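Local coordinates for inositol monophosphatase (Zymomonas mobilis, PDB 4N81), which probably hydrolyses phosphate monoesters such as inositol monophosphate, acting as a magnesium-dependent phosphatase of the inositol monophosphatase superfamily, at residues 46-51 / 86-90; 54-58 / 83-87. All coordinates share one frame; numbering follows the deposited sequence.

Contact 1. Residues 46-51 / 86-90. With SO4 (sulfate ion), chain B.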
# COMPACT_ATOMS: atom_id res chain seq x y z
N ALA A 46 7.84 -13.11 -14.26
CA ALA A 46 7.99 -11.69 -14.56
C ALA A 46 9.41 -11.24 -14.25
O ALA A 46 10.05 -10.57 -15.04
CB ALA A 46 6.98 -10.88 -13.71
N ASP A 47 9.88 -11.61 -13.06
CA ASP A 47 11.22 -11.23 -12.61
C ASP A 47 12.28 -11.80 -13.53
O ASP A 47 13.18 -11.07 -14.00
CB ASP A 47 11.42 -11.72 -11.15
CG ASP A 47 12.88 -11.67 -10.73
OD1 ASP A 47 13.49 -12.75 -10.56
OD2 ASP A 47 13.43 -10.57 -10.64
N ARG A 48 12.17 -13.09 -13.84
CA ARG A 48 13.18 -13.68 -14.71
C ARG A 48 13.15 -13.10 -16.12
O ARG A 48 14.21 -12.85 -16.73
CB ARG A 48 13.01 -15.21 -14.86
CG ARG A 48 13.14 -16.08 -13.60
CD ARG A 48 13.10 -17.60 -13.95
NE ARG A 48 14.00 -17.97 -15.06
CZ ARG A 48 13.92 -19.10 -15.77
NH1 ARG A 48 12.98 -20.00 -15.50
NH2 ARG A 48 14.78 -19.34 -16.76
N GLY A 49 11.95 -12.93 -16.68
CA GLY A 49 11.93 -12.44 -18.05
C GLY A 49 12.45 -10.99 -18.13
O GLY A 49 13.18 -10.61 -19.08
N ALA A 50 12.11 -10.18 -17.11
CA ALA A 50 12.58 -8.78 -17.13
C ALA A 50 14.09 -8.70 -16.93
O ALA A 50 14.79 -7.95 -17.61
CB ALA A 50 11.86 -7.96 -16.04
N GLU A 51 14.60 -9.51 -16.00
CA GLU A 51 16.03 -9.48 -15.76
C GLU A 51 16.79 -9.95 -16.98
O GLU A 51 17.82 -9.38 -17.33
CB GLU A 51 16.43 -10.37 -14.60
CG GLU A 51 17.86 -10.08 -14.19
CD GLU A 51 18.47 -11.17 -13.37
OE1 GLU A 51 19.61 -11.57 -13.70
OE2 GLU A 51 17.82 -11.60 -12.40
N ASP A 86 16.74 -4.64 -9.96
CA ASP A 86 15.75 -5.40 -9.24
C ASP A 86 14.43 -5.30 -10.02
O ASP A 86 13.73 -4.27 -9.90
CB ASP A 86 15.56 -4.87 -7.81
CG ASP A 86 14.82 -5.89 -6.91
OD1 ASP A 86 14.59 -7.02 -7.40
OD2 ASP A 86 14.50 -5.58 -5.74
N PRO A 87 14.10 -6.30 -10.86
CA PRO A 87 12.90 -6.11 -11.71
C PRO A 87 11.62 -5.83 -10.91
O PRO A 87 10.80 -5.02 -11.32
CB PRO A 87 12.74 -7.50 -12.37
CG PRO A 87 14.23 -7.99 -12.50
CD PRO A 87 14.88 -7.51 -11.22
N ILE A 88 11.49 -6.48 -9.76
CA ILE A 88 10.31 -6.30 -8.89
C ILE A 88 10.78 -6.17 -7.44
O ILE A 88 10.95 -7.15 -6.72
CB ILE A 88 9.31 -7.47 -9.03
CG1 ILE A 88 8.84 -7.59 -10.51
CG2 ILE A 88 8.08 -7.27 -8.10
CD1 ILE A 88 8.03 -8.87 -10.80
N ASP A 89 10.99 -4.93 -7.00
CA ASP A 89 11.22 -4.70 -5.59
C ASP A 89 9.84 -4.59 -4.95
O ASP A 89 9.01 -3.82 -5.41
CB ASP A 89 12.00 -3.40 -5.39
CG ASP A 89 12.30 -3.17 -3.92
OD1 ASP A 89 11.73 -2.21 -3.35
OD2 ASP A 89 13.07 -3.97 -3.35
N GLY A 90 9.62 -5.33 -3.86
CA GLY A 90 8.28 -5.49 -3.29
C GLY A 90 7.64 -6.74 -3.87
O GLY A 90 6.45 -6.73 -4.24
S SO4 B . 12.27 -8.05 -2.80
O1 SO4 B . 12.09 -9.39 -3.45
O2 SO4 B . 13.14 -8.24 -1.60
O3 SO4 B . 13.02 -7.17 -3.68
O4 SO4 B . 10.94 -7.46 -2.37
O HOH W 1 12.87 -8.96 -8.88

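Contact 2. Residues 54-58 / 83-87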
# COMPACT_ATOMS: atom_id res chain seq x y z
N MET A 54 16.75 -7.11 -19.64
CA MET A 54 17.61 -5.98 -19.28
C MET A 54 19.09 -6.36 -19.37
O MET A 54 19.92 -5.56 -19.82
CB MET A 54 17.30 -5.45 -17.88
CG MET A 54 15.92 -4.78 -17.74
SD MET A 54 15.67 -3.99 -16.11
CE MET A 54 15.44 -5.44 -15.11
N ARG A 55 19.41 -7.58 -18.95
CA ARG A 55 20.80 -8.04 -19.03
C ARG A 55 21.27 -8.12 -20.46
O ARG A 55 22.45 -7.79 -20.75
CB ARG A 55 20.96 -9.42 -18.40
CG ARG A 55 20.95 -9.42 -16.88
CD ARG A 55 21.24 -10.81 -16.32
NE ARG A 55 22.12 -10.76 -15.16
CZ ARG A 55 23.44 -10.83 -15.24
NH1 ARG A 55 24.02 -10.96 -16.43
NH2 ARG A 55 24.18 -10.78 -14.13
N ALA A 56 20.39 -8.54 -21.37
CA ALA A 56 20.83 -8.68 -22.77
C ALA A 56 21.14 -7.30 -23.34
O ALA A 56 22.16 -7.10 -24.09
CB ALA A 56 19.77 -9.36 -23.63
N ILE A 57 20.29 -6.33 -22.96
CA ILE A 57 20.57 -4.98 -23.42
C ILE A 57 21.87 -4.43 -22.82
O ILE A 57 22.68 -3.82 -23.53
CB ILE A 57 19.40 -4.02 -23.08
CG1 ILE A 57 18.20 -4.34 -23.96
CG2 ILE A 57 19.81 -2.54 -23.24
CD1 ILE A 57 16.89 -3.77 -23.40
N LEU A 58 22.11 -4.69 -21.53
CA LEU A 58 23.35 -4.20 -20.95
C LEU A 58 24.59 -4.86 -21.57
O LEU A 58 25.63 -4.21 -21.77
CB LEU A 58 23.34 -4.38 -19.42
CG LEU A 58 22.43 -3.36 -18.72
CD1 LEU A 58 22.24 -3.74 -17.27
CD2 LEU A 58 23.03 -1.96 -18.81
N TRP A 83 25.98 -2.03 -12.99
CA TRP A 83 24.53 -1.87 -12.99
C TRP A 83 23.87 -2.80 -11.95
O TRP A 83 24.26 -3.98 -11.83
CB TRP A 83 23.99 -2.20 -14.38
CG TRP A 83 24.42 -1.17 -15.39
CD1 TRP A 83 25.57 -1.15 -16.11
CD2 TRP A 83 23.70 0.03 -15.73
NE1 TRP A 83 25.62 -0.01 -16.90
CE2 TRP A 83 24.48 0.72 -16.69
CE3 TRP A 83 22.49 0.58 -15.31
CZ2 TRP A 83 24.07 1.93 -17.24
CZ3 TRP A 83 22.08 1.78 -15.86
CH2 TRP A 83 22.87 2.45 -16.81
N VAL A 84 22.88 -2.29 -11.23
CA VAL A 84 22.20 -3.06 -10.21
C VAL A 84 20.74 -3.08 -10.61
O VAL A 84 20.16 -2.02 -10.77
CB VAL A 84 22.36 -2.38 -8.82
CG1 VAL A 84 21.66 -3.20 -7.71
CG2 VAL A 84 23.84 -2.23 -8.46
N LEU A 85 20.17 -4.27 -10.84
CA LEU A 85 18.77 -4.40 -11.29
C LEU A 85 17.93 -5.15 -10.26
O LEU A 85 18.36 -6.17 -9.72
CB LEU A 85 18.73 -5.21 -12.58
CG LEU A 85 19.74 -4.73 -13.64
CD1 LEU A 85 19.69 -5.61 -14.87
CD2 LEU A 85 19.50 -3.28 -14.02
N ASP A 86 16.74 -4.64 -9.96
CA ASP A 86 15.75 -5.40 -9.24
C ASP A 86 14.43 -5.30 -10.02
O ASP A 86 13.73 -4.27 -9.90
CB ASP A 86 15.56 -4.87 -7.81
CG ASP A 86 14.82 -5.89 -6.91
OD1 ASP A 86 14.59 -7.02 -7.40
OD2 ASP A 86 14.50 -5.58 -5.74
N PRO A 87 14.10 -6.30 -10.86
CA PRO A 87 12.90 -6.11 -11.71
C PRO A 87 11.62 -5.83 -10.91
O PRO A 87 10.80 -5.02 -11.32
CB PRO A 87 12.74 -7.50 -12.37
CG PRO A 87 14.23 -7.99 -12.50
CD PRO A 87 14.88 -7.51 -11.22

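Contact 1. Residues 46-51 / 86-90
Asp-47 and Pro-87 make the contact's closest approach, Pro-87 being the second residue of the family's Asp-Pro-Ile-Asp-Gly-Thr signature. With CG anti to the backbone N (chi1 166°), the Asp-47 carboxylate crosses the pyrrolidine obliquely; its OD2 nears three ring carbons, closest Pro-87 CG at 3.3 Å. Pro-87 CB also rests on Ala-50 CB (3.8 Å), and Glu-51 CB borders CG of the same ring. Ile-88 reaches with CD1 to 3.7 Å from Ala-46 CB.

Polar linkage is indirect. One water accepts the N-H of Ile-88 (N to water O 3.0 Å) and lies between two carboxylates, 3.0 Å from Asp-86 OD1 and a doubtfully short 2.5 Å from Asp-47 OD2. Asp-86, Ile-88 and Asp-89 are predicted magnesium ligands, Ile-88 probably through its carbonyl.

O4 of a sulfate, probably from the crystallisation liquor, accepts the N-H of Gly-90 (N to O4 2.9 Å, 144° at the hydrogen), and Thr-91 N also binds the ion; at the start of helix 91-95, it probably marks the substrate-phosphate site.

Helix 7-24 lies beside the contact, its Ile-24 touching Ala-50 and Ile-88, while strand 102-109 binds the backbone of Asp-86 through Leu-104 and Pro-87 O through the Thr-103 hydroxyl.

Contact 2. Residues 54-58 / 83-87
Met-54 on helix 42-61 meets Leu-85 on strand 81-86 in a helix-on-sheet interface of the layered alpha/beta sandwich that characterises the inositol monophosphatase fold. The local helix axis runs 10.9 Å from the strand axis and nearly antiparallel to it (164°), and strand alternation turns Trp-83 and Leu-85 to the helix while Val-84 and Asp-86 face away.

The Met-54 and Leu-85 side chains run antiparallel, one beside the other, with Met-54 CB 3.8 Å from Leu-85 CD1. A bend at the thioether (chi3 -74°) then carries Met-54 CE on to Pro-87 CG, also 3.8 Å away, so this one side chain touches both Leu-85 and Pro-87. Helix 7-24 touches it through Ala-20.

Arg-55 only grazes the contact with the aliphatic CG; its charged end is engaged along its own helix, NE forming a salt bridge with Glu-51.

Leu-58 closes the interface with both methyls. CD1 fits between the strand side chains, 4.0 Å from Leu-85 CD1 and 3.7 Å from Trp-83 CB, while CD2 makes a CH-pi contact with the indole. The ring is anchored by a hydrogen bond from NE1 to Asp-65 and also touches Ile-105 and Leu-107 of strand 102-109. With an alanine in place of Trp-83, Leu-58 CD2 would probably lose the surface it packs on and Asp-65 would be left without its indole donor. Leu-58 CD2 stands 3.6 Å from the centroid of the Trp-83 five-membered ring, just 2° off the normal, almost equally far from all five ring atoms.

How the contacts relate
Both contacts are buried, and both set helix 42-61 against one continuous run of chain, sharing Asp-86 and Pro-87. Contact 2 takes the later turns of the helix and the regular strand 81-86, where the touching groups are almost wholly apolar. Contact 1 lies at and just past the corner at Pro-87, where the chain leaves the strand for the predicted metal site; there, carboxylates, a water and a bound sulfate join the hydrocarbon packing. Contact 2 is the more enclosed, five of its six touching residues being buried; contact 1 has partly exposed Asp-47 and Glu-51 at its margin. Asp-86 touches the helix in neither; its carboxylate lies close to those of Asp-89 and Asp-210.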